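PDB 6C9B: PLP-Dependent L-Arginine Hydroxylase MppP from Streptomyces wadayamensis, which uses pyridoxal phosphate to oxidise L-arginine, acting as an oxidase rather than an oxygenase, with 4-hydroxy-2-ketoarginine and 2-ketoarginine as its products. Local coordinates for residues E9-W14 against C336-W341; L110-F115 against H340-S345; N159-R164 against V309-F314; F332-R337 against M350-L355. All blocks are in the same frame, centred on the assembly; numbering follows the deposited sequence.

Contact 1 (E9-W14 against C336-W341); sequences ENLTQW and CRQFHW. With EGV ((4S)-5-carbamimidamido-4-hydroxy-2-oxopentanoic acid), chain F.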
# COMPACT_ATOMS: atom_id res chain seq x y z
N GLU B 9 -19.55 1.87 6.85
CA GLU B 9 -18.89 2.73 7.83
C GLU B 9 -18.17 3.91 7.20
O GLU B 9 -17.77 4.83 7.93
CB GLU B 9 -17.89 1.90 8.64
CG GLU B 9 -18.53 0.91 9.61
CD GLU B 9 -17.52 -0.02 10.24
OE1 GLU B 9 -17.50 -0.12 11.49
OE2 GLU B 9 -16.73 -0.65 9.49
N ASN B 10 -17.96 3.91 5.89
CA ASN B 10 -17.22 4.97 5.22
C ASN B 10 -17.51 4.85 3.73
O ASN B 10 -18.16 3.90 3.28
CB ASN B 10 -15.71 4.89 5.54
CG ASN B 10 -15.08 3.57 5.12
OD1 ASN B 10 -15.47 2.97 4.12
ND2 ASN B 10 -14.09 3.10 5.89
N LEU B 11 -17.04 5.83 2.95
CA LEU B 11 -17.36 5.87 1.52
C LEU B 11 -16.77 4.67 0.78
O LEU B 11 -17.38 4.14 -0.16
CB LEU B 11 -16.88 7.18 0.88
CG LEU B 11 -17.59 8.42 1.43
CD1 LEU B 11 -16.86 9.66 1.00
CD2 LEU B 11 -19.04 8.45 0.98
N THR B 12 -15.58 4.22 1.19
CA THR B 12 -14.95 3.07 0.53
C THR B 12 -15.82 1.83 0.65
O THR B 12 -15.91 1.03 -0.28
CB THR B 12 -13.56 2.85 1.13
OG1 THR B 12 -12.77 4.02 0.89
CG2 THR B 12 -12.84 1.62 0.51
N GLN B 13 -16.50 1.66 1.79
CA GLN B 13 -17.38 0.50 1.95
C GLN B 13 -18.61 0.59 1.06
O GLN B 13 -19.12 -0.44 0.59
CB GLN B 13 -17.74 0.32 3.43
CG GLN B 13 -16.50 -0.05 4.26
CD GLN B 13 -16.83 -0.35 5.69
OE1 GLN B 13 -18.00 -0.49 6.03
NE2 GLN B 13 -15.81 -0.46 6.55
N TRP B 14 -19.09 1.81 0.77
CA TRP B 14 -20.09 1.97 -0.29
C TRP B 14 -19.51 1.61 -1.65
O TRP B 14 -20.23 1.08 -2.51
CB TRP B 14 -20.61 3.40 -0.34
CG TRP B 14 -21.52 3.78 0.76
CD1 TRP B 14 -21.22 4.52 1.87
CD2 TRP B 14 -22.92 3.47 0.85
NE1 TRP B 14 -22.34 4.68 2.65
CE2 TRP B 14 -23.39 4.04 2.05
CE3 TRP B 14 -23.81 2.76 0.04
CZ2 TRP B 14 -24.72 3.92 2.46
CZ3 TRP B 14 -25.12 2.64 0.45
CH2 TRP B 14 -25.57 3.22 1.65
N CYS B 336 -23.50 11.06 -0.46
CA CYS B 336 -22.50 12.07 -0.14
C CYS B 336 -22.27 12.29 1.35
O CYS B 336 -21.34 13.02 1.68
CB CYS B 336 -22.88 13.40 -0.78
SG CYS B 336 -22.27 13.47 -2.45
N ARG B 337 -23.13 11.75 2.22
CA ARG B 337 -23.03 12.06 3.65
C ARG B 337 -21.61 12.01 4.14
O ARG B 337 -21.15 12.91 4.86
CB ARG B 337 -23.86 11.07 4.48
CG ARG B 337 -25.33 11.38 4.58
CD ARG B 337 -26.04 10.30 5.41
NE ARG B 337 -25.56 10.19 6.79
CZ ARG B 337 -26.04 10.89 7.82
NH1 ARG B 337 -27.00 11.79 7.66
NH2 ARG B 337 -25.53 10.71 9.04
N GLN B 338 -20.89 10.96 3.80
CA GLN B 338 -19.63 10.73 4.51
C GLN B 338 -18.47 11.60 4.04
O GLN B 338 -17.44 11.61 4.73
CB GLN B 338 -19.27 9.27 4.43
CG GLN B 338 -20.04 8.49 5.51
CD GLN B 338 -20.35 7.07 5.14
OE1 GLN B 338 -20.62 6.76 3.98
NE2 GLN B 338 -20.30 6.19 6.13
N PHE B 339 -18.59 12.32 2.92
CA PHE B 339 -17.62 13.38 2.63
C PHE B 339 -17.71 14.51 3.65
O PHE B 339 -16.74 15.25 3.84
CB PHE B 339 -17.86 13.98 1.25
CG PHE B 339 -17.63 13.02 0.12
CD1 PHE B 339 -16.36 12.78 -0.37
CD2 PHE B 339 -18.71 12.41 -0.50
CE1 PHE B 339 -16.16 11.91 -1.43
CE2 PHE B 339 -18.52 11.54 -1.56
CZ PHE B 339 -17.25 11.29 -2.02
N HIS B 340 -18.86 14.65 4.29
CA HIS B 340 -19.05 15.70 5.29
C HIS B 340 -18.72 15.09 6.65
O HIS B 340 -19.58 14.81 7.49
CB HIS B 340 -20.46 16.26 5.21
CG HIS B 340 -20.76 16.83 3.87
ND1 HIS B 340 -20.64 18.18 3.60
CD2 HIS B 340 -21.11 16.24 2.71
CE1 HIS B 340 -20.96 18.39 2.33
NE2 HIS B 340 -21.23 17.23 1.77
N TRP B 341 -17.41 14.89 6.81
CA TRP B 341 -16.87 14.06 7.88
C TRP B 341 -17.08 14.68 9.26
O TRP B 341 -16.99 13.97 10.25
CB TRP B 341 -15.38 13.80 7.60
CG TRP B 341 -14.58 15.06 7.39
CD1 TRP B 341 -14.24 15.63 6.20
CD2 TRP B 341 -14.05 15.92 8.42
NE1 TRP B 341 -13.53 16.82 6.42
CE2 TRP B 341 -13.40 17.00 7.77
CE3 TRP B 341 -14.07 15.87 9.82
CZ2 TRP B 341 -12.77 18.03 8.48
CZ3 TRP B 341 -13.43 16.89 10.52
CH2 TRP B 341 -12.80 17.96 9.85
C10 EGV F . -12.92 8.17 -4.58
C02 EGV F . -10.37 4.38 -2.43
C03 EGV F . -9.56 4.46 -0.07
C06 EGV F . -10.28 5.78 -2.99
C07 EGV F . -11.73 6.29 -3.19
C09 EGV F . -11.81 7.78 -3.61
N01 EGV F . -10.64 4.36 -1.00
N04 EGV F . -9.82 4.43 1.32
N05 EGV F . -8.33 4.62 -0.50
O08 EGV F . -9.64 5.76 -4.20
O11 EGV F . -12.87 9.30 -5.03
O12 EGV F . -13.82 7.38 -4.91
O13 EGV F . -11.03 8.63 -3.20
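L11 and Q338 carry this contact, running antiparallel alongside one another with L11 CG 3.5 Å from Q338 CB. The leucine divides its methyls between neighbours: CD1 lies over one face of the F339 ring in a CH-pi contact, while CD2 stays along Q338, 3.6 Å from its CB. This buried side is the tight one, closed further by L334 of the adjoining strand, which touches both L11 and F339.

Toward the partly exposed W14 and the exposed E9 the packing gives way to polar ends. Q338 reaches there because its chain runs on extended beyond CG (chi2 150°), laying the amide across the start of the helix. Its OE1 comes to the edge of the W14 indole, 3.0 Å from NE1, with the amide and ring planes 75° apart; its NE2 is hydrogen-bonded to K8 O. On the outer side E9 and Q13 join twice, E9 N giving to Q13 OE1 (2.9 Å) and Q13 NE2 to E9 OE2 (3.1 Å).

N10 is the N-cap: its OD1 accepts from Q13 N at 2.9 Å, and its ND2 bonds to S248 of the second subunit. In the first turn of the helix, T12 OG1 accepts from both N01 (2.9 Å) and N04 of the bound hydroxyketoarginine. The arrangement is that of a capped N-terminal helix forming part of the pocket that holds the product in a fold-type I enzyme.

Contact 2 (L110-F115 against H340-S345); sequences LVHPTF and HWAEPS. With EGV ((4S)-5-carbamimidamido-4-hydroxy-2-oxopentanoic acid), chain F.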
# COMPACT_ATOMS: atom_id res chain seq x y z
N LEU B 110 -8.80 20.80 8.78
CA LEU B 110 -9.02 20.02 7.58
C LEU B 110 -10.21 20.55 6.79
O LEU B 110 -11.26 20.84 7.37
CB LEU B 110 -9.27 18.55 7.93
CG LEU B 110 -9.59 17.60 6.79
CD1 LEU B 110 -8.45 17.48 5.79
CD2 LEU B 110 -9.86 16.25 7.35
N VAL B 111 -10.02 20.71 5.48
CA VAL B 111 -11.13 21.19 4.65
C VAL B 111 -12.31 20.22 4.75
O VAL B 111 -12.16 19.00 4.85
CB VAL B 111 -10.67 21.39 3.20
CG1 VAL B 111 -10.22 20.08 2.55
CG2 VAL B 111 -11.78 22.05 2.39
N HIS B 112 -13.52 20.79 4.74
CA HIS B 112 -14.74 20.03 4.94
C HIS B 112 -15.75 20.56 3.92
O HIS B 112 -15.98 21.77 3.85
CB HIS B 112 -15.25 20.25 6.37
CG HIS B 112 -16.50 19.51 6.70
ND1 HIS B 112 -17.73 20.14 6.81
CD2 HIS B 112 -16.72 18.21 6.98
CE1 HIS B 112 -18.65 19.24 7.13
NE2 HIS B 112 -18.06 18.06 7.24
N PRO B 113 -16.36 19.69 3.09
CA PRO B 113 -16.16 18.25 2.97
C PRO B 113 -14.86 17.92 2.29
O PRO B 113 -14.23 18.79 1.66
CB PRO B 113 -17.35 17.82 2.12
CG PRO B 113 -17.52 19.01 1.19
CD PRO B 113 -17.29 20.21 2.07
N THR B 114 -14.44 16.66 2.40
CA THR B 114 -13.34 16.15 1.59
C THR B 114 -13.45 14.63 1.59
O THR B 114 -14.31 14.05 2.27
CB THR B 114 -11.97 16.68 2.06
OG1 THR B 114 -11.01 16.56 0.99
CG2 THR B 114 -11.46 15.98 3.30
N PHE B 115 -12.59 13.99 0.82
CA PHE B 115 -12.59 12.54 0.74
C PHE B 115 -12.36 11.95 2.14
O PHE B 115 -11.42 12.35 2.84
CB PHE B 115 -11.51 12.08 -0.25
CG PHE B 115 -11.30 10.60 -0.28
CD1 PHE B 115 -12.38 9.73 -0.22
CD2 PHE B 115 -10.02 10.08 -0.39
CE1 PHE B 115 -12.18 8.35 -0.25
CE2 PHE B 115 -9.81 8.72 -0.44
CZ PHE B 115 -10.90 7.85 -0.36
N HIS B 340 -18.86 14.65 4.29
CA HIS B 340 -19.05 15.70 5.29
C HIS B 340 -18.72 15.09 6.65
O HIS B 340 -19.58 14.81 7.49
CB HIS B 340 -20.46 16.26 5.21
CG HIS B 340 -20.76 16.83 3.87
ND1 HIS B 340 -20.64 18.18 3.60
CD2 HIS B 340 -21.11 16.24 2.71
CE1 HIS B 340 -20.96 18.39 2.33
NE2 HIS B 340 -21.23 17.23 1.77
N TRP B 341 -17.41 14.89 6.81
CA TRP B 341 -16.87 14.06 7.88
C TRP B 341 -17.08 14.68 9.26
O TRP B 341 -16.99 13.97 10.25
CB TRP B 341 -15.38 13.80 7.60
CG TRP B 341 -14.58 15.06 7.39
CD1 TRP B 341 -14.24 15.63 6.20
CD2 TRP B 341 -14.05 15.92 8.42
NE1 TRP B 341 -13.53 16.82 6.42
CE2 TRP B 341 -13.40 17.00 7.77
CE3 TRP B 341 -14.07 15.87 9.82
CZ2 TRP B 341 -12.77 18.03 8.48
CZ3 TRP B 341 -13.43 16.89 10.52
CH2 TRP B 341 -12.80 17.96 9.85
N ALA B 342 -17.40 15.96 9.33
CA ALA B 342 -17.73 16.61 10.60
C ALA B 342 -19.23 16.79 10.83
O ALA B 342 -19.64 17.02 11.97
CB ALA B 342 -17.05 17.98 10.68
N GLU B 343 -20.04 16.70 9.78
CA GLU B 343 -21.48 16.94 9.88
C GLU B 343 -22.15 16.21 8.73
O GLU B 343 -22.48 16.82 7.71
CB GLU B 343 -21.80 18.43 9.82
CG GLU B 343 -23.22 18.75 10.26
CD GLU B 343 -23.40 18.61 11.76
OE1 GLU B 343 -23.01 19.54 12.50
OE2 GLU B 343 -23.88 17.55 12.19
N PRO B 344 -22.34 14.90 8.84
CA PRO B 344 -22.76 14.12 7.66
C PRO B 344 -24.10 14.55 7.11
O PRO B 344 -24.34 14.38 5.90
CB PRO B 344 -22.79 12.68 8.17
CG PRO B 344 -22.53 12.74 9.65
CD PRO B 344 -21.84 14.03 9.92
N SER B 345 -24.99 15.09 7.94
CA SER B 345 -26.28 15.54 7.43
C SER B 345 -26.15 16.63 6.37
O SER B 345 -27.06 16.79 5.54
CB SER B 345 -27.16 16.02 8.60
OG SER B 345 -26.60 17.17 9.21
C10 EGV F . -12.92 8.17 -4.58
C02 EGV F . -10.37 4.38 -2.43
C03 EGV F . -9.56 4.46 -0.07
C06 EGV F . -10.28 5.78 -2.99
C07 EGV F . -11.73 6.29 -3.19
C09 EGV F . -11.81 7.78 -3.61
N01 EGV F . -10.64 4.36 -1.00
N04 EGV F . -9.82 4.43 1.32
N05 EGV F . -8.33 4.62 -0.50
O08 EGV F . -9.64 5.76 -4.20
O11 EGV F . -12.87 9.30 -5.03
O12 EGV F . -13.82 7.38 -4.91
O13 EGV F . -11.03 8.63 -3.20
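The indole of W341 is covered on both faces: H112 CD2 and A342 CB lie over one, L110 CD2 over the other, while the carbonyl oxygens of L110 and V111 sit at its edge. At that edge NE1 donates to V111 O (3.0 Å, 159° at the hydrogen), the acceptor lying in the ring plane, which fixes how the indole is turned. The edge of H112 points to the five-membered ring of W341, centroids 4.6 Å apart and planes at 87°. One face of H112 takes A342 CB in a CH-pi contact, 3.9 Å from the centroid; the opposite face takes the edge of H340 in an offset edge-to-face pair. The H340 ring in turn takes P113 CB over its centre, 3.7 Å from the centroid.

Torsions set up the cluster: H112 CG stands opposite the backbone N (chi1 -179°), sending the imidazole toward the 340-343 turn, where NE2 lies 3.0 Å from A342 N. Across that ring ND1 is hydrogen-bonded to E133.

P113 follows a cis peptide, and two residues on F115 lays its ring face against the keto end of the bound product. The whole is an aromatic cluster where a type I beta turn, H340 to E343, packs against the C-terminal end of a parallel strand, the end from which loops reach the active site in the aminotransferase fold.

Contact 3 (N159-R164 against V309-F314); sequences NNPTGR and VERVAF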
# COMPACT_ATOMS: atom_id res chain seq x y z
N ASN B 159 -10.51 19.97 -4.73
CA ASN B 159 -11.12 19.17 -3.68
C ASN B 159 -11.92 18.03 -4.30
O ASN B 159 -12.44 18.13 -5.42
CB ASN B 159 -12.02 20.01 -2.78
CG ASN B 159 -12.32 19.31 -1.44
OD1 ASN B 159 -11.69 18.28 -1.06
ND2 ASN B 159 -13.26 19.86 -0.70
N ASN B 160 -11.97 16.96 -3.56
CA ASN B 160 -12.85 15.81 -3.80
C ASN B 160 -13.83 15.85 -2.65
O ASN B 160 -13.41 15.64 -1.50
CB ASN B 160 -12.02 14.52 -3.78
CG ASN B 160 -12.84 13.30 -4.01
OD1 ASN B 160 -14.07 13.35 -4.15
ND2 ASN B 160 -12.16 12.18 -4.10
N PRO B 161 -15.12 16.12 -2.86
CA PRO B 161 -15.88 15.92 -4.10
C PRO B 161 -16.26 17.15 -4.91
O PRO B 161 -16.93 17.05 -5.94
CB PRO B 161 -17.15 15.25 -3.56
CG PRO B 161 -17.38 15.98 -2.26
CD PRO B 161 -16.00 16.18 -1.68
N THR B 162 -15.84 18.33 -4.49
CA THR B 162 -16.42 19.55 -5.01
C THR B 162 -15.70 20.11 -6.23
O THR B 162 -16.26 20.98 -6.91
CB THR B 162 -16.41 20.65 -3.95
OG1 THR B 162 -15.04 21.04 -3.74
CG2 THR B 162 -17.06 20.19 -2.65
N GLY B 163 -14.48 19.67 -6.48
CA GLY B 163 -13.65 20.23 -7.54
C GLY B 163 -13.07 21.60 -7.27
O GLY B 163 -12.43 22.17 -8.16
N ARG B 164 -13.31 22.18 -6.10
CA ARG B 164 -12.90 23.54 -5.86
C ARG B 164 -11.38 23.61 -5.80
O ARG B 164 -10.75 22.81 -5.11
CB ARG B 164 -13.52 24.05 -4.56
CG ARG B 164 -13.61 25.55 -4.44
CD ARG B 164 -15.00 25.96 -3.95
NE ARG B 164 -14.99 27.32 -3.40
CZ ARG B 164 -15.81 27.77 -2.45
NH1 ARG B 164 -16.74 26.98 -1.91
NH2 ARG B 164 -15.68 29.02 -2.03
N VAL B 309 -15.36 13.63 -10.79
CA VAL B 309 -16.54 13.22 -10.07
C VAL B 309 -17.52 14.39 -10.06
O VAL B 309 -17.13 15.55 -10.18
CB VAL B 309 -16.21 12.74 -8.64
CG1 VAL B 309 -15.27 11.54 -8.69
CG2 VAL B 309 -15.56 13.89 -7.80
N GLU B 310 -18.80 14.07 -9.90
CA GLU B 310 -19.86 15.07 -10.01
C GLU B 310 -20.90 14.86 -8.92
O GLU B 310 -21.53 13.81 -8.86
CB GLU B 310 -20.52 14.99 -11.40
CG GLU B 310 -21.71 15.91 -11.63
CD GLU B 310 -21.33 17.37 -11.87
OE1 GLU B 310 -20.14 17.74 -11.74
OE2 GLU B 310 -22.23 18.15 -12.19
N ARG B 311 -21.14 15.90 -8.13
CA ARG B 311 -22.22 15.89 -7.14
C ARG B 311 -23.53 16.30 -7.78
O ARG B 311 -23.59 17.21 -8.61
CB ARG B 311 -21.92 16.84 -5.98
CG ARG B 311 -20.68 16.48 -5.17
CD ARG B 311 -20.70 17.19 -3.84
NE ARG B 311 -20.58 18.64 -3.98
CZ ARG B 311 -20.66 19.49 -2.96
NH1 ARG B 311 -20.87 19.01 -1.74
NH2 ARG B 311 -20.53 20.80 -3.14
N VAL B 312 -24.60 15.62 -7.38
CA VAL B 312 -25.95 15.95 -7.79
C VAL B 312 -26.80 16.08 -6.53
O VAL B 312 -26.75 15.21 -5.65
CB VAL B 312 -26.53 14.88 -8.75
CG1 VAL B 312 -26.56 13.55 -8.11
CG2 VAL B 312 -27.92 15.28 -9.21
N ALA B 313 -27.55 17.17 -6.42
CA ALA B 313 -28.41 17.42 -5.27
C ALA B 313 -29.86 17.24 -5.67
O ALA B 313 -30.25 17.49 -6.82
CB ALA B 313 -28.23 18.83 -4.72
N PHE B 314 -30.68 16.86 -4.70
CA PHE B 314 -32.10 16.72 -4.97
C PHE B 314 -32.88 17.27 -3.79
O PHE B 314 -32.44 17.20 -2.64
CB PHE B 314 -32.49 15.26 -5.25
CG PHE B 314 -31.52 14.30 -4.74
CD1 PHE B 314 -31.56 13.89 -3.42
CD2 PHE B 314 -30.52 13.82 -5.56
CE1 PHE B 314 -30.64 13.01 -2.94
CE2 PHE B 314 -29.59 12.95 -5.09
CZ PHE B 314 -29.65 12.53 -3.77
O HOH W 1 -16.62 17.76 -8.63
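P161, preceded by a cis peptide, comes nearest to the strand at V309, with CA atoms 6.6 Å apart, and a water lying 2.8 Å from P161 O and 2.7 Å from V309 O links the two backbones. The side chains meet by packing. R311 leaves the strand toward the loop; its CD rests 3.9 Å from P161 CG, and a bend at chi3 (-66°) then brings the guanidinium alongside T162. There the T162 methyl CG2 sits over one guanidinium face, toward its rim, 3.6 Å from NH2 of R311, while the charge is met by a salt bridge from NE to D302. V309 CG2 touches P161 O at 3.9 Å and lies near N160 OD1, the two side chains set crosswise.

The loop is also held from within. T162 OG1 accepts from R164 N (3.1 Å), an ST turn, and is also hydrogen-bonded to E134; G163 N gives to N159 O, with the positive phi of G163 suiting a glycine. N160 reaches the cofactor: its ND2 bonds O3 of the modified lysine at position 221 and O11 of the bound product.

The loop links strand 152-156 of the seven-stranded sheet to helix 168-181 and lies against strand 309-314, which runs between strands 350-354 and 298-299 in the five-stranded sheet.

Contact 4 (F332-R337 against M350-L355); sequences FALPCR and MVRIAL. With EGV ((4S)-5-carbamimidamido-4-hydroxy-2-oxopentanoic acid), chain F.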
# COMPACT_ATOMS: atom_id res chain seq x y z
N PHE B 332 -24.80 1.72 -9.37
CA PHE B 332 -24.16 2.01 -8.08
C PHE B 332 -23.50 3.37 -8.09
O PHE B 332 -22.43 3.55 -8.70
CB PHE B 332 -23.16 0.92 -7.72
CG PHE B 332 -23.79 -0.40 -7.43
CD1 PHE B 332 -24.22 -0.71 -6.15
CD2 PHE B 332 -23.99 -1.32 -8.45
CE1 PHE B 332 -24.82 -1.92 -5.88
CE2 PHE B 332 -24.59 -2.53 -8.18
CZ PHE B 332 -25.01 -2.83 -6.90
N ALA B 333 -24.08 4.32 -7.35
CA ALA B 333 -23.49 5.62 -7.12
C ALA B 333 -23.00 5.70 -5.67
O ALA B 333 -22.83 4.67 -5.01
CB ALA B 333 -24.51 6.71 -7.47
N LEU B 334 -22.72 6.91 -5.20
CA LEU B 334 -22.18 7.08 -3.86
C LEU B 334 -22.97 8.13 -3.10
O LEU B 334 -23.05 9.29 -3.55
CB LEU B 334 -20.71 7.47 -3.97
CG LEU B 334 -19.77 7.28 -2.81
CD1 LEU B 334 -19.75 5.83 -2.43
CD2 LEU B 334 -18.38 7.78 -3.24
N PRO B 335 -23.58 7.81 -1.95
CA PRO B 335 -24.19 8.87 -1.14
C PRO B 335 -23.13 9.80 -0.61
O PRO B 335 -22.00 9.41 -0.30
CB PRO B 335 -24.87 8.12 0.01
CG PRO B 335 -24.89 6.65 -0.42
CD PRO B 335 -23.71 6.48 -1.32
N CYS B 336 -23.50 11.06 -0.46
CA CYS B 336 -22.50 12.07 -0.14
C CYS B 336 -22.27 12.29 1.35
O CYS B 336 -21.34 13.02 1.68
CB CYS B 336 -22.88 13.40 -0.78
SG CYS B 336 -22.27 13.47 -2.45
N ARG B 337 -23.13 11.75 2.22
CA ARG B 337 -23.03 12.06 3.65
C ARG B 337 -21.61 12.01 4.14
O ARG B 337 -21.15 12.91 4.86
CB ARG B 337 -23.86 11.07 4.48
CG ARG B 337 -25.33 11.38 4.58
CD ARG B 337 -26.04 10.30 5.41
NE ARG B 337 -25.56 10.19 6.79
CZ ARG B 337 -26.04 10.89 7.82
NH1 ARG B 337 -27.00 11.79 7.66
NH2 ARG B 337 -25.53 10.71 9.04
N MET B 350 -27.46 14.69 -1.40
CA MET B 350 -26.61 14.57 -2.57
C MET B 350 -26.13 13.14 -2.77
O MET B 350 -25.95 12.37 -1.82
CB MET B 350 -25.42 15.49 -2.47
CG MET B 350 -25.80 16.95 -2.53
SD MET B 350 -24.34 18.00 -2.34
CE MET B 350 -24.17 18.06 -0.55
N VAL B 351 -25.90 12.79 -4.05
CA VAL B 351 -25.09 11.64 -4.42
C VAL B 351 -23.95 12.12 -5.31
O VAL B 351 -24.01 13.19 -5.91
CB VAL B 351 -25.88 10.53 -5.14
CG1 VAL B 351 -27.00 10.01 -4.29
CG2 VAL B 351 -26.41 11.02 -6.44
N ARG B 352 -22.93 11.28 -5.42
CA ARG B 352 -21.78 11.56 -6.26
C ARG B 352 -21.71 10.53 -7.37
O ARG B 352 -21.89 9.34 -7.13
CB ARG B 352 -20.47 11.55 -5.45
CG ARG B 352 -19.33 12.27 -6.15
CD ARG B 352 -17.97 11.97 -5.51
NE ARG B 352 -17.55 10.60 -5.79
CZ ARG B 352 -16.34 10.10 -5.53
NH1 ARG B 352 -16.06 8.85 -5.83
NH2 ARG B 352 -15.40 10.86 -4.97
N ILE B 353 -21.44 11.00 -8.59
CA ILE B 353 -21.34 10.19 -9.80
C ILE B 353 -19.91 10.24 -10.32
O ILE B 353 -19.32 11.33 -10.44
CB ILE B 353 -22.31 10.71 -10.88
CG1 ILE B 353 -23.74 10.60 -10.38
CG2 ILE B 353 -22.14 9.97 -12.20
CD1 ILE B 353 -24.73 11.31 -11.30
N ALA B 354 -19.35 9.08 -10.65
CA ALA B 354 -18.02 8.97 -11.24
C ALA B 354 -18.07 9.23 -12.73
O ALA B 354 -18.86 8.62 -13.45
CB ALA B 354 -17.44 7.58 -11.00
N LEU B 355 -17.20 10.12 -13.21
CA LEU B 355 -17.17 10.51 -14.61
C LEU B 355 -16.06 9.81 -15.40
O LEU B 355 -16.09 9.84 -16.64
CB LEU B 355 -16.99 12.02 -14.74
CG LEU B 355 -18.09 12.89 -14.12
CD1 LEU B 355 -17.76 14.35 -14.39
CD2 LEU B 355 -19.47 12.56 -14.66
C10 EGV F . -12.92 8.17 -4.58
C02 EGV F . -10.37 4.38 -2.43
C03 EGV F . -9.56 4.46 -0.07
C06 EGV F . -10.28 5.78 -2.99
C07 EGV F . -11.73 6.29 -3.19
C09 EGV F . -11.81 7.78 -3.61
N01 EGV F . -10.64 4.36 -1.00
N04 EGV F . -9.82 4.43 1.32
N05 EGV F . -8.33 4.62 -0.50
O08 EGV F . -9.64 5.76 -4.20
O11 EGV F . -12.87 9.30 -5.03
O12 EGV F . -13.82 7.38 -4.91
O13 EGV F . -11.03 8.63 -3.20
O HOH W 2 -26.13 11.21 1.13
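L334 and R352, paired on one face of the sheet, both hold CG opposite the backbone N (chi1 -160° and -161°), which makes their chains run side by side. R352 then bends at chi3 (71°), which turns its guanidinium to the bound product while L334 CD2 settles over one guanidinium face, 3.6 Å from NH1 of R352. These residues form an antiparallel hydrogen-bonded pair: R352 N gives to L334 O at 2.7 Å, and L334 N to R352 O at 3.2 Å, both in the carbonyl planes. L334 O also receives a CA-H contact from V351.

P335 and V351 form the next, non-hydrogen-bonded pair, a place where a proline costs the ladder no bond; C336 N then donates to M350 O (3.1 Å) from above the carbonyl plane, as the chain turns off the strand. C336 SG packs against the V351 backbone and M350 CB.

Beyond the sheet the guanidinium presents its edge to the carboxylate of the product. R352 NH1 gives to EGV O12 at 2.8 Å, and R352 NH2 to EGV O11 at 3.0 Å. NH1 also gives to A26 O, and NH2 more weakly to N160 OD1. Such a two-pronged pairing, with the aliphatic L334 against the guanidinium face, fixes the rotation of the group and should favour an ionised carboxylate, as in the arginine that binds the substrate carboxylate in class I aminotransferases.

How the contacts relate
The four contacts converge on one pocket: contacts 1, 2 and 4 each touch the bound product, and contact 3 reaches it through N160. Contacts 1 and 4 share C336 and R337, their centres about 10 Å apart, and F339 CZ packs 3.5 Å from R352 NH2. Contacts 1 and 2 share H340 and W341; F339 O is probably hydrogen-bonded to T114 N at 3.1 Å. T114 OG1 lies 2.8 Å from N159 OD1, joining contacts 2 and 3 by another probable bond. Contacts 3 and 4 meet in the small sheet, where E310 O and I353 N are 2.8 Å apart. The product is thus gripped at opposite ends, guanidinium by T12 and carboxylate by R352.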